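Local coordinates for phage terminase large subunit (Thermus phage P7426, PDB 7KS4), which probably acts as the ATP-driven motor that moves viral DNA into empty capsids and as the nuclease that cuts it, this chain being the N-terminal ATPase domain, at residues Pro64-Trp69 / Ala128-Arg133; Pro97-Gln102 / Leu110-Tyr115; Gly145-Phe150 / Ser173-Trp178. All coordinates share one frame; numbering follows the deposited sequence.

Contact 1 of 3, residues Pro64-Trp69 / Ala128-Arg133; sequences PGSQGW and ATSEFR
G68 lies opposite F132 and bonds through its backbone to the two neighbours of that residue, E131 and R133. S66 O accepts from E131 N, E131 O from G68 N and G68 O from R133 N, all within 2.9 to 3.1 Å. The zigzag belongs to a parallel ladder, and the two strand axes, 8° apart and 4.8 Å at closest approach, agree with it. CA-H...O contacts run beside these bonds, such as Q67 CA to E131 O.

Before the strand begins, a side chain takes over from the backbone: G65 N donates to S130 OG at 3.0 Å, though at only 136° the bond is bent. S130 OG sits beside its own backbone N, and the same oxygen also bonds to L60 O in the last turn of helix 48-62.

Strands 67-72 and 126-136 are neighbours in the mixed central sheet of this P-loop ATPase domain, where the parallel strands meet the antiparallel extension formed by 99-104 and 109-115.

Charged and polar ends gather on the face of Q67, W69, E131 and R133. Q67 and E131 cross with amide and carboxylate planes 74° apart; Q67 NE2 is engaged by T147 O, while E131 OE2 takes both R133 NE, at 3.2 Å, and R109. R133 CB lies 3.8 Å from W69 CD1, the two side chains running alongside each other.

On the other face F132, its CG anti to the backbone N, lies against the G68-W69 backbone, with CD1 3.5 Å from G68 O and CE1 near W69 C, while its ring also packs against helices 48-62 and 75-92.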
# COMPACT_ATOMS: atom_id res chain seq x y z
N PRO A 64 -7.91 -0.29 -17.06
CA PRO A 64 -7.02 -0.90 -18.06
C PRO A 64 -5.97 0.09 -18.53
O PRO A 64 -6.26 1.24 -18.85
CB PRO A 64 -7.98 -1.28 -19.20
CG PRO A 64 -9.31 -1.42 -18.55
CD PRO A 64 -9.33 -0.39 -17.44
N GLY A 65 -4.72 -0.38 -18.59
CA GLY A 65 -3.61 0.47 -18.91
C GLY A 65 -2.99 1.17 -17.72
O GLY A 65 -2.00 1.89 -17.89
N SER A 66 -3.55 0.99 -16.53
CA SER A 66 -2.99 1.62 -15.35
C SER A 66 -1.61 1.05 -15.06
O SER A 66 -1.33 -0.12 -15.32
CB SER A 66 -3.90 1.41 -14.14
OG SER A 66 -4.06 0.03 -13.85
N GLN A 67 -0.74 1.91 -14.53
CA GLN A 67 0.62 1.51 -14.18
C GLN A 67 0.88 1.89 -12.73
O GLN A 67 0.56 3.00 -12.31
CB GLN A 67 1.65 2.17 -15.10
CG GLN A 67 1.55 1.70 -16.56
CD GLN A 67 2.62 2.29 -17.45
OE1 GLN A 67 3.20 1.60 -18.28
NE2 GLN A 67 2.88 3.58 -17.29
N GLY A 68 1.46 0.96 -11.98
CA GLY A 68 1.74 1.19 -10.58
C GLY A 68 2.96 0.42 -10.13
O GLY A 68 3.39 -0.55 -10.76
N TRP A 69 3.51 0.87 -9.01
CA TRP A 69 4.64 0.23 -8.36
C TRP A 69 4.30 -0.03 -6.91
O TRP A 69 3.53 0.72 -6.30
CB TRP A 69 5.91 1.11 -8.38
CG TRP A 69 6.57 1.31 -9.70
CD1 TRP A 69 6.21 0.78 -10.91
CD2 TRP A 69 7.73 2.11 -9.95
NE1 TRP A 69 7.07 1.21 -11.89
CE2 TRP A 69 8.02 2.03 -11.33
CE3 TRP A 69 8.56 2.90 -9.14
CZ2 TRP A 69 9.10 2.69 -11.91
CZ3 TRP A 69 9.63 3.56 -9.72
CH2 TRP A 69 9.89 3.45 -11.09
N ALA A 128 -5.21 -2.73 -24.29
CA ALA A 128 -4.51 -2.02 -23.23
C ALA A 128 -3.79 -3.04 -22.37
O ALA A 128 -4.16 -4.21 -22.34
CB ALA A 128 -5.48 -1.18 -22.40
N THR A 129 -2.74 -2.57 -21.70
CA THR A 129 -1.97 -3.41 -20.79
C THR A 129 -1.74 -2.64 -19.49
O THR A 129 -1.11 -1.58 -19.50
CB THR A 129 -0.64 -3.83 -21.42
OG1 THR A 129 -0.90 -4.67 -22.56
CG2 THR A 129 0.22 -4.60 -20.43
N SER A 130 -2.29 -3.16 -18.40
CA SER A 130 -1.96 -2.67 -17.07
C SER A 130 -0.67 -3.32 -16.60
O SER A 130 -0.37 -4.46 -16.94
CB SER A 130 -3.10 -3.00 -16.10
OG SER A 130 -4.34 -2.58 -16.63
N GLU A 131 0.11 -2.57 -15.81
CA GLU A 131 1.43 -3.01 -15.39
C GLU A 131 1.66 -2.70 -13.92
O GLU A 131 1.35 -1.60 -13.45
CB GLU A 131 2.52 -2.33 -16.22
CG GLU A 131 3.92 -2.78 -15.86
CD GLU A 131 4.96 -2.29 -16.84
OE1 GLU A 131 4.59 -1.59 -17.81
OE2 GLU A 131 6.15 -2.61 -16.65
N PHE A 132 2.21 -3.68 -13.20
CA PHE A 132 2.53 -3.53 -11.78
C PHE A 132 3.91 -4.10 -11.53
O PHE A 132 4.19 -5.24 -11.91
CB PHE A 132 1.49 -4.24 -10.91
CG PHE A 132 1.68 -4.05 -9.43
CD1 PHE A 132 1.50 -2.80 -8.85
CD2 PHE A 132 2.00 -5.12 -8.62
CE1 PHE A 132 1.66 -2.62 -7.48
CE2 PHE A 132 2.16 -4.96 -7.25
CZ PHE A 132 1.98 -3.71 -6.68
N ARG A 133 4.77 -3.30 -10.90
CA ARG A 133 6.15 -3.71 -10.66
C ARG A 133 6.49 -3.58 -9.19
O ARG A 133 5.98 -2.70 -8.49
CB ARG A 133 7.15 -2.88 -11.45
CG ARG A 133 7.17 -3.17 -12.93
CD ARG A 133 8.60 -3.32 -13.40
NE ARG A 133 8.76 -2.90 -14.78
CZ ARG A 133 9.86 -3.11 -15.50
NH1 ARG A 133 9.90 -2.68 -16.75
NH2 ARG A 133 10.89 -3.74 -14.97

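Contact 2 of 3, residues Pro97-Gln102 / Leu110-Tyr115; sequences PATEVQ and LLVHHY
Paired antiparallel, T99-Q102 and L110-Y115 have axes 158° apart and 4.6 Å at closest approach, with E100-H113 and Q102-L111 as hydrogen-bonded pairs and T99-H114 and V101-V112 as non-hydrogen-bonded pairs. They form the beta hairpin 99-104/109-115, whose first strand is the outermost at that end of the central sheet. Each hydrogen-bonded pair closes reciprocally: Q102 N reaches L111 O at 2.9 Å and L111 N returns to Q102 O at 2.8 Å. Beyond E100-H113 the ladder finishes with Y115 N donating to A98 O.

On the face of E100, Q102, L111 and H113, the extended Q102 chain, with CG anti to its backbone N, crosses to the H113 ring. L111 runs beside that chain, its CD1 3.6 Å from Q102 OE1. The imidazole is held at two nitrogens, since H113 ND1 is bonded to T129 OG1 on the adjoining strand. Farther along, E100 CB approaches Y115 CE2 at 3.9 Å; the carboxylate and phenol planes are 80° apart, and Y115 OH is bonded to R126.

The face of T99, V101, V112 and H114 turns to helices 48-62 and 75-92. There V101 CG1 meets L110 CD1 at 3.5 Å, and T99 CG2 lies 3.7 Å from H114 ND1. A water in the plane of the H114 ring links ND1 to A98 O, while H114 NE2 is bonded to L60 O. On the other side of the sheet, H113 NE2 points its N-H at Q102 OE1 over 2.8 Å and at 168°, with the oxygen at the edge of the imidazole and close to its plane.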
# COMPACT_ATOMS: atom_id res chain seq x y z
N PRO A 97 -12.92 -12.73 -18.90
CA PRO A 97 -12.42 -13.49 -20.07
C PRO A 97 -11.60 -12.66 -21.06
O PRO A 97 -10.83 -13.25 -21.83
CB PRO A 97 -13.71 -14.01 -20.72
CG PRO A 97 -14.67 -14.15 -19.58
CD PRO A 97 -14.35 -12.98 -18.66
N ALA A 98 -11.75 -11.34 -21.06
CA ALA A 98 -11.01 -10.47 -21.96
C ALA A 98 -9.66 -10.04 -21.39
O ALA A 98 -9.09 -9.05 -21.86
CB ALA A 98 -11.84 -9.22 -22.29
N THR A 99 -9.13 -10.76 -20.39
CA THR A 99 -7.81 -10.46 -19.86
C THR A 99 -6.91 -11.68 -19.95
O THR A 99 -7.36 -12.83 -20.00
CB THR A 99 -7.86 -9.99 -18.39
OG1 THR A 99 -8.27 -11.07 -17.55
CG2 THR A 99 -8.81 -8.82 -18.23
N GLU A 100 -5.61 -11.41 -19.96
CA GLU A 100 -4.59 -12.45 -19.95
C GLU A 100 -3.41 -11.92 -19.16
O GLU A 100 -2.95 -10.80 -19.43
CB GLU A 100 -4.17 -12.85 -21.36
CG GLU A 100 -3.12 -13.94 -21.42
CD GLU A 100 -2.83 -14.37 -22.85
OE1 GLU A 100 -2.12 -13.63 -23.56
OE2 GLU A 100 -3.34 -15.43 -23.26
N VAL A 101 -2.93 -12.70 -18.20
CA VAL A 101 -1.89 -12.26 -17.28
C VAL A 101 -0.54 -12.76 -17.77
O VAL A 101 -0.40 -13.92 -18.18
CB VAL A 101 -2.17 -12.77 -15.85
CG1 VAL A 101 -1.07 -12.33 -14.89
CG2 VAL A 101 -3.55 -12.31 -15.38
N GLN A 102 0.47 -11.89 -17.71
CA GLN A 102 1.84 -12.24 -18.05
C GLN A 102 2.73 -11.84 -16.89
O GLN A 102 2.64 -10.72 -16.38
CB GLN A 102 2.28 -11.54 -19.34
CG GLN A 102 3.60 -12.02 -19.90
CD GLN A 102 4.09 -11.16 -21.05
OE1 GLN A 102 3.35 -10.31 -21.56
NE2 GLN A 102 5.33 -11.36 -21.45
N LEU A 110 4.49 -7.59 -13.48
CA LEU A 110 3.20 -8.23 -13.70
C LEU A 110 2.43 -7.41 -14.72
O LEU A 110 2.29 -6.19 -14.57
CB LEU A 110 2.43 -8.34 -12.39
CG LEU A 110 1.03 -8.96 -12.44
CD1 LEU A 110 1.08 -10.42 -12.85
CD2 LEU A 110 0.35 -8.79 -11.08
N LEU A 111 1.93 -8.08 -15.76
CA LEU A 111 1.18 -7.44 -16.84
C LEU A 111 -0.21 -8.05 -16.93
O LEU A 111 -0.36 -9.28 -16.91
CB LEU A 111 1.91 -7.62 -18.18
CG LEU A 111 3.33 -7.06 -18.25
CD1 LEU A 111 3.94 -7.36 -19.60
CD2 LEU A 111 3.34 -5.57 -17.98
N VAL A 112 -1.22 -7.20 -17.04
CA VAL A 112 -2.59 -7.64 -17.30
C VAL A 112 -2.98 -7.09 -18.66
O VAL A 112 -3.27 -5.89 -18.80
CB VAL A 112 -3.57 -7.20 -16.21
CG1 VAL A 112 -4.95 -7.74 -16.51
CG2 VAL A 112 -3.09 -7.67 -14.84
N HIS A 113 -2.98 -7.94 -19.68
CA HIS A 113 -3.35 -7.53 -21.02
C HIS A 113 -4.87 -7.54 -21.16
O HIS A 113 -5.52 -8.52 -20.80
CB HIS A 113 -2.72 -8.45 -22.06
CG HIS A 113 -1.23 -8.51 -21.99
ND1 HIS A 113 -0.42 -7.43 -22.28
CD2 HIS A 113 -0.39 -9.53 -21.67
CE1 HIS A 113 0.85 -7.78 -22.13
NE2 HIS A 113 0.89 -9.05 -21.77
N HIS A 114 -5.43 -6.45 -21.70
CA HIS A 114 -6.86 -6.31 -21.91
C HIS A 114 -7.15 -6.36 -23.41
O HIS A 114 -6.49 -5.66 -24.19
CB HIS A 114 -7.38 -4.99 -21.33
CG HIS A 114 -7.34 -4.95 -19.84
ND1 HIS A 114 -8.43 -5.27 -19.06
CD2 HIS A 114 -6.34 -4.63 -18.98
CE1 HIS A 114 -8.10 -5.15 -17.79
NE2 HIS A 114 -6.84 -4.76 -17.71
N TYR A 115 -8.13 -7.17 -23.79
CA TYR A 115 -8.45 -7.42 -25.19
C TYR A 115 -9.82 -6.84 -25.54
O TYR A 115 -10.59 -6.43 -24.68
CB TYR A 115 -8.39 -8.92 -25.49
CG TYR A 115 -6.99 -9.46 -25.41
CD1 TYR A 115 -6.25 -9.69 -26.56
CD2 TYR A 115 -6.39 -9.72 -24.18
CE1 TYR A 115 -4.96 -10.18 -26.50
CE2 TYR A 115 -5.10 -10.21 -24.11
CZ TYR A 115 -4.39 -10.43 -25.27
OH TYR A 115 -3.10 -10.92 -25.21
O HOH W 1 -10.54 -6.48 -20.48

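Contact 3 of 3, residues Gly145-Phe150 / Ser173-Trp178; sequences GATLDF and SVRDGW
One face of the W178 indole is covered by F150 CB, which stands 3.4 Å from the centroid of the six-membered ring and 16° off its normal, a CH-pi contact. The same ring also has D149 O over a face. The F150 phenyl is slid aside: its plane is 28° from that of the indole, but with centroids 5.2 Å apart the rings barely overlap. Both side chains place CG between the backbone N and the carbonyl carbon, which sets them side by side and pointing the same way. W178 NE1 is bonded to E59, on helix 48-62.

The guanidinium of R175 is the second flat group. T147 O sits at its edge, 2.9 Å from R175 NH1, in a weak, bent hydrogen bond. D149 OD2 lies over one face, 3.2 Å from NH1; no N-H points at it, which makes this salt bridge purely a matter of charge. That oxygen also accepts the Q67 backbone N-H. A water donates to both D149 OD1 and R175 O, tying the carboxylate to the helix end as well.

Between these groups the backbones draw together. W178 N donates to D149 O at 3.1 Å from above the carbonyl plane, and F150 CA approaches W178 O, beside the parallel F150-W178 bridge. G177 CA passes 3.1 Å from D149 O.

At D176 the chain leaves helix 161-175 through a positive phi, in a Schellman motif, and enters strand 178-183. F150 is the first residue of the predicted Walker B motif, and the contact thus marks where the Walker B strand and its parallel neighbour begin together, as in the core sheet of an ASCE P-loop ATPase.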
# COMPACT_ATOMS: atom_id res chain seq x y z
N GLY A 145 12.08 6.10 -14.94
CA GLY A 145 10.68 6.20 -15.31
C GLY A 145 9.94 6.58 -14.04
O GLY A 145 10.59 6.99 -13.08
N ALA A 146 8.61 6.48 -14.00
CA ALA A 146 7.75 6.14 -15.12
C ALA A 146 6.38 6.72 -14.79
O ALA A 146 6.10 6.98 -13.62
CB ALA A 146 7.67 4.63 -15.33
N THR A 147 5.52 6.92 -15.78
CA THR A 147 4.23 7.57 -15.56
C THR A 147 3.33 6.63 -14.78
O THR A 147 2.71 5.73 -15.35
CB THR A 147 3.58 7.97 -16.87
OG1 THR A 147 3.67 6.88 -17.81
CG2 THR A 147 4.24 9.21 -17.45
N LEU A 148 3.24 6.86 -13.47
CA LEU A 148 2.49 6.00 -12.56
C LEU A 148 1.10 6.56 -12.28
O LEU A 148 0.94 7.76 -12.03
CB LEU A 148 3.23 5.84 -11.23
CG LEU A 148 4.54 5.05 -11.26
CD1 LEU A 148 5.13 5.00 -9.88
CD2 LEU A 148 4.33 3.64 -11.80
N ASP A 149 0.11 5.69 -12.32
CA ASP A 149 -1.21 6.03 -11.83
C ASP A 149 -1.37 5.76 -10.34
O ASP A 149 -2.25 6.35 -9.70
CB ASP A 149 -2.26 5.25 -12.61
CG ASP A 149 -2.15 5.48 -14.08
OD1 ASP A 149 -2.53 6.59 -14.51
OD2 ASP A 149 -1.65 4.59 -14.80
N PHE A 150 -0.55 4.88 -9.77
CA PHE A 150 -0.63 4.61 -8.35
C PHE A 150 0.70 4.05 -7.88
O PHE A 150 1.46 3.47 -8.65
CB PHE A 150 -1.78 3.66 -8.01
CG PHE A 150 -1.61 2.26 -8.56
CD1 PHE A 150 -1.17 1.22 -7.74
CD2 PHE A 150 -1.92 1.97 -9.89
CE1 PHE A 150 -1.02 -0.07 -8.23
CE2 PHE A 150 -1.78 0.66 -10.38
CZ PHE A 150 -1.33 -0.35 -9.55
N SER A 173 2.44 13.02 -9.85
CA SER A 173 1.72 14.27 -10.07
C SER A 173 1.34 14.45 -11.54
O SER A 173 0.37 15.15 -11.85
CB SER A 173 2.57 15.45 -9.60
OG SER A 173 3.02 15.22 -8.27
N VAL A 174 2.09 13.82 -12.45
CA VAL A 174 1.79 13.92 -13.88
C VAL A 174 0.37 13.46 -14.16
O VAL A 174 -0.47 14.23 -14.63
CB VAL A 174 2.81 13.10 -14.69
CG1 VAL A 174 2.42 13.05 -16.16
CG2 VAL A 174 4.18 13.68 -14.53
N ARG A 175 0.09 12.18 -13.91
CA ARG A 175 -1.23 11.61 -14.13
C ARG A 175 -2.15 11.79 -12.94
O ARG A 175 -3.20 11.14 -12.88
CB ARG A 175 -1.11 10.12 -14.47
CG ARG A 175 -1.13 9.83 -15.96
CD ARG A 175 -0.39 8.56 -16.29
NE ARG A 175 -1.15 7.69 -17.18
CZ ARG A 175 -0.81 6.44 -17.48
NH1 ARG A 175 0.28 5.90 -16.94
NH2 ARG A 175 -1.56 5.72 -18.30
N ASP A 176 -1.80 12.67 -12.00
CA ASP A 176 -2.57 12.86 -10.78
C ASP A 176 -2.84 11.51 -10.13
O ASP A 176 -3.97 11.18 -9.74
CB ASP A 176 -3.87 13.60 -11.07
CG ASP A 176 -4.48 14.20 -9.82
OD1 ASP A 176 -5.73 14.21 -9.71
OD2 ASP A 176 -3.72 14.66 -8.94
N GLY A 177 -1.79 10.70 -10.03
CA GLY A 177 -1.91 9.39 -9.43
C GLY A 177 -1.93 9.44 -7.91
O GLY A 177 -1.61 10.46 -7.29
N TRP A 178 -2.33 8.32 -7.32
CA TRP A 178 -2.48 8.24 -5.87
C TRP A 178 -1.36 7.42 -5.26
O TRP A 178 -0.69 6.62 -5.92
CB TRP A 178 -3.84 7.67 -5.47
CG TRP A 178 -4.22 6.29 -5.97
CD1 TRP A 178 -5.10 6.01 -6.98
CD2 TRP A 178 -3.80 5.02 -5.44
NE1 TRP A 178 -5.25 4.65 -7.12
CE2 TRP A 178 -4.46 4.02 -6.19
CE3 TRP A 178 -2.92 4.63 -4.42
CZ2 TRP A 178 -4.25 2.67 -5.96
CZ3 TRP A 178 -2.73 3.29 -4.19
CH2 TRP A 178 -3.40 2.32 -4.95
O HOH W 2 -3.89 8.44 -13.01

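Overall arrangement
All three contacts reach one mixed sheet in the ATPase domain, ordered 99-104, 109-115, 126-136, 67-72, 150-153, 178-183, 37-42, 219-224, contact 3 only at the F150-W178 bridge. Contact 1 is central: centre to centre it lies about 10 Å from contact 2 and about 11 Å from contact 3, whereas contacts 2 and 3 are about 21 Å apart without touching. Along the chain, contact 2 is nested within the loop that contact 1 closes; contact 3 follows. Strand 126-136 joins contact 1 to the hairpin through A128 O-H114 N, and Q67 O-D149 N joins it to contact 3. The hairpin is thereby continuous with the predicted Walker B strand that leads to D154 and E155.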